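Local coordinates for cytochrome C-550 (Paracoccus versutus, PDB 2BH4), which probably transfers electrons as a heme c protein, here in a ferric variant whose axial methionine ligand has been replaced by lysine, at residues 28-33 and 112-117; 78-83 and 106-111. The protein carries 1 engineered substitution. All blocks are in the same frame, centred on the assembly; numbering follows the deposited sequence. Where two conformers were deposited one is given.

Both contacts rely on helix 108-117, the last helix of the chain, and their centres lie about 14 Å apart. Contact 2 uses the start of this helix and the two residues before it, setting 106-111 against the end of helix 73-81. Contact 1 uses the part that follows directly, residues 112-117, to meet the loop 28-33. Along the chain the order is 28-33, 78-83, 106-111 and 112-117, so the partners closing contact 2 fall between those closing contact 1. Contact 2 lies at the heme, whereas in contact 1 the side chain of Phe-114 stays about 8 Å from it. One helix thus joins distant parts of the chain, consistent with the compact class I cytochrome c fold.

Contact 1 of 2, residues 28-33 and 112-117; sequences DIVKGG and VAFLAQ
Val-30 and Ile-29 meet Phe-114 by apolar packing alone, and the contact is narrow: 82 Å² is buried over both segments, with no hydrogen bond across. Val-30 presents one methyl, CG2, which lies 3.7 Å from Phe-114 CZ and 4.0 Å from Phe-114 CE2. The methyl meets the ring at its edge, near the ring plane, rather than over a face. The Phe-114 ring can extend this far because its CG stands anti to the backbone N (chi1 172°), which carries CZ out from helix 108-117 toward the loop. Ile-29 adds a looser touch, with CG2 4.4 Å from Phe-114 CZ.

The polar bonds of these two loop residues run to strand 21-22 instead. Ile-29 and Val-30 both pair through their backbones with Val-21, forming a classic beta bulge, consistent with both side chains pointing to the same helix. Around the pair, Phe-114 meets His-118 ring to ring and touches Glu-9 of helix 5-11, while Val-30 also packs on Phe-12.

With one aromatic ring, two branched aliphatic side chains and no polar bond across, the contact probably rests on shape fit and partial exclusion of water, and sets no hydrogen-bond geometry.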
loop_
_atom_site.group_PDB
_atom_site.type_symbol
_atom_site.label_atom_id
_atom_site.label_comp_id
_atom_site.label_asym_id
_atom_site.label_seq_id
_atom_site.Cartn_x
_atom_site.Cartn_y
_atom_site.Cartn_z
ATOM N N ASP A 28 13.620 -11.822 -0.500
ATOM C CA ASP A 28 13.480 -10.430 -0.090
ATOM C C ASP A 28 13.919 -9.502 -1.218
ATOM O O ASP A 28 15.025 -9.631 -1.742
ATOM C CB ASP A 28 14.320 -10.100 1.151
ATOM C CG ASP A 28 13.698 -10.583 2.445
ATOM O OD1 ASP A 28 12.452 -10.650 2.558
ATOM O OD2 ASP A 28 14.485 -10.846 3.393
ATOM N N ILE A 29 13.024 -8.610 -1.624
ATOM C CA ILE A 29 13.384 -7.483 -2.487
ATOM C C ILE A 29 13.823 -6.361 -1.571
ATOM O O ILE A 29 14.881 -5.749 -1.773
ATOM C CB ILE A 29 12.191 -7.012 -3.319
ATOM C CG1 ILE A 29 11.626 -8.177 -4.134
ATOM C CG2 ILE A 29 12.553 -5.803 -4.174
ATOM C CD1 ILE A 29 12.595 -8.889 -4.937
ATOM N N VAL A 30 12.975 -6.072 -0.580
ATOM C CA VAL A 30 13.333 -5.167 0.502
ATOM C C VAL A 30 13.015 -5.861 1.808
ATOM O O VAL A 30 11.861 -6.144 2.089
ATOM C CB VAL A 30 12.549 -3.827 0.455
ATOM C CG1 VAL A 30 13.015 -2.903 1.572
ATOM C CG2 VAL A 30 12.734 -3.160 -0.899
ATOM N N LYS A 31 14.051 -6.154 2.583
ATOM C CA LYS A 31 13.871 -6.671 3.918
ATOM C C LYS A 31 13.239 -5.561 4.748
ATOM O O LYS A 31 13.690 -4.408 4.713
ATOM C CB LYS A 31 15.227 -7.065 4.509
ATOM C CG LYS A 31 15.193 -7.617 5.931
ATOM C CD LYS A 31 15.473 -9.107 6.000
ATOM C CE LYS A 31 16.051 -9.503 7.361
ATOM N NZ LYS A 31 15.487 -8.711 8.489
ATOM N N GLY A 32 12.190 -5.901 5.486
ATOM C CA GLY A 32 11.469 -4.899 6.225
ATOM C C GLY A 32 10.656 -5.499 7.338
ATOM O O GLY A 32 10.712 -6.707 7.577
ATOM N N GLY A 33 9.899 -4.642 7.999
ATOM C CA GLY A 33 9.098 -5.028 9.129
ATOM C C GLY A 33 7.838 -5.782 8.769
ATOM O O GLY A 33 7.539 -6.043 7.596
ATOM N N VAL A 112 5.248 4.497 -5.849
ATOM C CA VAL A 112 4.249 3.633 -6.472
ATOM C C VAL A 112 4.822 2.919 -7.717
ATOM O O VAL A 112 4.503 1.759 -7.989
ATOM C CB VAL A 112 2.932 4.376 -6.731
ATOM C CG1 VAL A 112 1.962 3.527 -7.547
ATOM C CG2 VAL A 112 2.290 4.792 -5.382
ATOM N N ALA A 113 5.669 3.600 -8.486
ATOM C CA ALA A 113 6.369 2.961 -9.613
ATOM C C ALA A 113 7.261 1.807 -9.146
ATOM O O ALA A 113 7.381 0.772 -9.819
ATOM C CB ALA A 113 7.200 3.992 -10.371
ATOM N N PHE A 114 7.894 1.992 -7.987
ATOM C CA PHE A 114 8.715 0.934 -7.404
ATOM C C PHE A 114 7.802 -0.239 -7.023
ATOM O O PHE A 114 8.114 -1.404 -7.284
ATOM C CB PHE A 114 9.508 1.469 -6.212
ATOM C CG PHE A 114 10.238 0.412 -5.446
ATOM C CD1 PHE A 114 11.320 -0.247 -6.000
ATOM C CD2 PHE A 114 9.855 0.094 -4.151
ATOM C CE1 PHE A 114 11.984 -1.236 -5.293
ATOM C CE2 PHE A 114 10.527 -0.900 -3.431
ATOM C CZ PHE A 114 11.583 -1.561 -4.003
ATOM N N LEU A 115 6.663 0.054 -6.398
ATOM C CA LEU A 115 5.716 -1.023 -6.045
ATOM C C LEU A 115 5.208 -1.748 -7.294
ATOM O O LEU A 115 5.044 -2.969 -7.290
ATOM C CB LEU A 115 4.556 -0.465 -5.252
ATOM C CG LEU A 115 4.894 0.112 -3.874
ATOM C CD1 LEU A 115 3.645 0.749 -3.298
ATOM C CD2 LEU A 115 5.488 -0.914 -2.971
ATOM N N ALA A 116 4.976 -0.999 -8.370
ATOM C CA ALA A 116 4.509 -1.593 -9.626
ATOM C C ALA A 116 5.581 -2.486 -10.254
ATOM O O ALA A 116 5.284 -3.528 -10.816
ATOM C CB ALA A 116 4.069 -0.520 -10.587
ATOM N N GLN A 117 6.834 -2.064 -10.163
ATOM C CA GLN A 117 7.948 -2.882 -10.653
ATOM C C GLN A 117 7.950 -4.250 -9.982
ATOM O O GLN A 117 8.239 -5.265 -10.611
ATOM C CB GLN A 117 9.247 -2.139 -10.373
ATOM C CG GLN A 117 10.513 -2.809 -10.759
ATOM C CD GLN A 117 11.696 -1.900 -10.502
ATOM O OE1 GLN A 117 12.397 -1.479 -11.429
ATOM N NE2 GLN A 117 11.874 -1.528 -9.250
#

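Contact 2 of 2, residues 78-83 and 106-111; sequences EYVTDP and KNQADV. With HEC (heme c), chain B.
Thr-81 OG1 is the polar atom at the centre of the outer half of this contact: it is hydrogen-bonded to Ile-77 O, one turn back in its own helix, and lies 3.4 Å from Gln-108 CG. That approach is packing against a methylene, for Gln-108 NE2 stands 3.8 Å from Thr-81 OG1 and bonds instead to Leu-104 O. The two side chains cross at about a right angle, and the bend of Gln-108 at chi2 (92°) turns its amide across the threonine.

The inner half is apolar. Val-80 and Val-111 reach toward each other tip to tip, with Val-80 CG1 3.9 Å from Val-111 CG1; Val-111 adopts two conformers and this touch belongs to one of them, so it is less certain. Val-80 CG2 makes the closer heme contact, 3.7 Å from the methyl CMB, while CG1 also comes near heme CBB. One residue thus spans helix 108-117 and heme c.

Tyr-79, one residue earlier, meets the porphyrin, its CE2 3.6 Å from heme C2A and its OH 3.5 Å from heme CHA. Heme NA lies at the edge of the tyrosine ring, in its plane, whereas C2A approaches obliquely. Pro-83 CB lies over one face, 3.6 Å above the plane and toward the rim, and Trp-86 meets the ring edge-to-face. An alanine at Tyr-79 would probably leave a gap beside pyrrole A and under Pro-83, and cost Trp-86 this edge-to-face contact.

Helix 73-81 lines the heme through Tyr-79 and Val-80 while the C-terminal helix 108-117 packs against it, as in class I cytochromes c.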
loop_
_atom_site.group_PDB
_atom_site.type_symbol
_atom_site.label_atom_id
_atom_site.label_comp_id
_atom_site.label_asym_id
_atom_site.label_seq_id
_atom_site.Cartn_x
_atom_site.Cartn_y
_atom_site.Cartn_z
ATOM N N GLU A 78 -2.722 8.344 -3.873
ATOM C CA GLU A 78 -3.524 9.106 -2.913
ATOM C C GLU A 78 -3.339 8.576 -1.495
ATOM O O GLU A 78 -3.102 9.339 -0.563
ATOM C CB GLU A 78 -5.003 9.095 -3.311
ATOM C CG GLU A 78 -5.306 9.902 -4.588
ATOM C CD GLU A 78 -6.763 9.904 -4.967
ATOM O OE1 GLU A 78 -7.569 9.281 -4.229
ATOM O OE2 GLU A 78 -7.093 10.514 -6.013
ATOM N N TYR A 79 -3.426 7.261 -1.338
ATOM C CA TYR A 79 -3.310 6.640 -0.011
ATOM C C TYR A 79 -1.927 6.880 0.605
ATOM O O TYR A 79 -1.817 7.239 1.771
ATOM C CB TYR A 79 -3.628 5.155 -0.114
ATOM C CG TYR A 79 -3.536 4.409 1.198
ATOM C CD1 TYR A 79 -4.574 4.431 2.113
ATOM C CD2 TYR A 79 -2.389 3.684 1.511
ATOM C CE1 TYR A 79 -4.464 3.738 3.311
ATOM C CE2 TYR A 79 -2.297 2.967 2.693
ATOM C CZ TYR A 79 -3.332 3.012 3.590
ATOM O OH TYR A 79 -3.209 2.311 4.810
ATOM N N VAL A 80 -0.875 6.707 -0.186
ATOM C CA VAL A 80 0.504 6.960 0.279
ATOM C C VAL A 80 0.687 8.413 0.684
ATOM O O VAL A 80 1.469 8.730 1.587
ATOM C CB VAL A 80 1.502 6.520 -0.804
ATOM C CG1 VAL A 80 2.887 7.083 -0.590
ATOM C CG2 VAL A 80 1.486 4.986 -0.889
ATOM N N THR A 81 0.013 9.312 -0.027
ATOM C CA THR A 81 0.111 10.733 0.267
ATOM C C THR A 81 -0.530 11.040 1.627
ATOM O O THR A 81 0.012 11.794 2.421
ATOM C CB THR A 81 -0.525 11.579 -0.855
ATOM O OG1 THR A 81 0.159 11.331 -2.092
ATOM C CG2 THR A 81 -0.484 13.057 -0.542
ATOM N N ASP A 82 -1.687 10.453 1.907
ATOM C CA ASP A 82 -2.420 10.776 3.136
ATOM C C ASP A 82 -3.475 9.687 3.401
ATOM O O ASP A 82 -4.604 9.769 2.910
ATOM C CB ASP A 82 -3.050 12.161 2.958
ATOM C CG ASP A 82 -3.332 12.877 4.257
ATOM O OD1 ASP A 82 -3.406 12.242 5.327
ATOM O OD2 ASP A 82 -3.557 14.109 4.209
ATOM N N PRO A 83 -3.098 8.635 4.145
ATOM C CA PRO A 83 -3.983 7.477 4.310
ATOM C C PRO A 83 -5.343 7.733 4.922
ATOM O O PRO A 83 -6.336 7.189 4.433
ATOM C CB PRO A 83 -3.179 6.531 5.212
ATOM C CG PRO A 83 -1.788 6.986 5.120
ATOM C CD PRO A 83 -1.741 8.388 4.674
ATOM N N LYS A 106 6.496 13.713 -0.689
ATOM C CA LYS A 106 7.008 13.891 -2.034
ATOM C C LYS A 106 7.364 12.547 -2.627
ATOM O O LYS A 106 7.424 11.545 -1.919
ATOM C CB LYS A 106 8.202 14.832 -2.028
ATOM C CG LYS A 106 9.368 14.378 -1.167
ATOM C CD LYS A 106 10.502 15.406 -1.194
ATOM C CE LYS A 106 11.660 14.957 -0.317
ATOM N NZ LYS A 106 12.777 15.956 -0.303
ATOM N N ASN A 107 7.546 12.524 -3.941
ATOM C CA ASN A 107 8.000 11.353 -4.645
ATOM C C ASN A 107 7.008 10.200 -4.512
ATOM O O ASN A 107 7.379 9.033 -4.555
ATOM C CB ASN A 107 9.379 10.939 -4.146
ATOM C CG ASN A 107 10.402 12.051 -4.267
ATOM O OD1 ASN A 107 11.152 12.328 -3.333
ATOM N ND2 ASN A 107 10.391 12.737 -5.399
ATOM N N GLN A 108 5.727 10.535 -4.404
ATOM C CA GLN A 108 4.724 9.493 -4.208
ATOM C C GLN A 108 4.543 8.618 -5.448
ATOM O O GLN A 108 4.478 7.380 -5.351
ATOM C CB GLN A 108 3.379 10.088 -3.752
ATOM C CG GLN A 108 3.466 10.951 -2.502
ATOM C CD GLN A 108 3.682 12.436 -2.798
ATOM O OE1 GLN A 108 4.165 12.832 -3.880
ATOM N NE2 GLN A 108 3.368 13.267 -1.813
ATOM N N ALA A 109 4.478 9.232 -6.628
ATOM C CA ALA A 109 4.393 8.447 -7.846
ATOM C C ALA A 109 5.631 7.562 -8.003
ATOM O O ALA A 109 5.565 6.489 -8.600
ATOM C CB ALA A 109 4.224 9.332 -9.071
ATOM N N ASP A 110 6.779 8.057 -7.552
ATOM C CA ASP A 110 8.022 7.277 -7.622
ATOM C C ASP A 110 7.919 5.992 -6.782
ATOM O O ASP A 110 8.241 4.899 -7.249
ATOM C CB ASP A 110 9.230 8.117 -7.190
ATOM C CG ASP A 110 9.502 9.319 -8.119
ATOM O OD1 ASP A 110 9.101 9.329 -9.318
ATOM O OD2 ASP A 110 10.143 10.266 -7.624
ATOM N N VAL A 111 7.471 6.117 -5.536
ATOM C CA VAL A 111 7.358 4.937 -4.691
ATOM C C VAL A 111 6.334 3.971 -5.301
ATOM O O VAL A 111 6.532 2.767 -5.303
ATOM C CB VAL A 111 7.070 5.304 -3.188
ATOM C CG1 VAL A 111 5.615 5.708 -2.963
ATOM C CG2 VAL A 111 7.418 4.155 -2.245
HETATM FE FE HEC B . 1.765 1.223 5.125
HETATM C CHA HEC B . -1.136 -0.529 4.887
HETATM C CHB HEC B . 1.924 1.421 1.718
HETATM C CHC HEC B . 4.471 3.317 5.355
HETATM C CHD HEC B . 2.008 0.556 8.460
HETATM N NA HEC B . 0.611 0.574 3.610
HETATM C C1A HEC B . -0.572 -0.126 3.700
HETATM C C2A HEC B . -1.119 -0.375 2.396
HETATM C C3A HEC B . -0.265 0.177 1.519
HETATM C C4A HEC B . 0.830 0.781 2.261
HETATM C CMA HEC B . -0.416 0.186 -0.004
HETATM C CAA HEC B . -2.396 -1.174 2.113
HETATM C CBA HEC B . -1.980 -2.636 1.967
HETATM C CGA HEC B . -3.096 -3.629 1.738
HETATM O O1A HEC B . -2.792 -4.866 1.790
HETATM O O2A HEC B . -4.268 -3.232 1.494
HETATM N NB HEC B . 2.977 2.187 3.788
HETATM C C1B HEC B . 2.913 2.062 2.418
HETATM C C2B HEC B . 4.002 2.824 1.847
HETATM C C3B HEC B . 4.667 3.387 2.846
HETATM C C4B HEC B . 4.064 2.977 4.100
HETATM C CMB HEC B . 4.292 2.917 0.340
HETATM C CAB HEC B . 5.880 4.333 2.736
HETATM C CBB HEC B . 5.626 5.494 2.061
HETATM N NC HEC B . 3.001 1.815 6.589
HETATM C C1C HEC B . 4.027 2.711 6.520
HETATM C C2C HEC B . 4.634 2.867 7.823
HETATM C C3C HEC B . 3.970 2.112 8.706
HETATM C C4C HEC B . 2.947 1.423 7.927
HETATM C CMC HEC B . 5.842 3.789 8.089
HETATM C CAC HEC B . 4.213 1.915 10.229
HETATM C CBC HEC B . 4.358 2.968 11.078
HETATM N ND HEC B . 0.646 0.209 6.438
HETATM C C1D HEC B . 0.912 0.085 7.794
HETATM C C2D HEC B . -0.203 -0.566 8.446
HETATM C C3D HEC B . -1.163 -0.887 7.361
HETATM C C4D HEC B . -0.584 -0.364 6.117
HETATM C CMD HEC B . -0.396 -0.914 9.925
HETATM C CAD HEC B . -2.540 -1.538 7.593
HETATM C CBD HEC B . -3.499 -0.332 7.614
HETATM C CGD HEC B . -4.854 -0.630 8.249
HETATM O O1D HEC B . -5.142 -1.819 8.508
HETATM O O2D HEC B . -5.655 0.317 8.459
#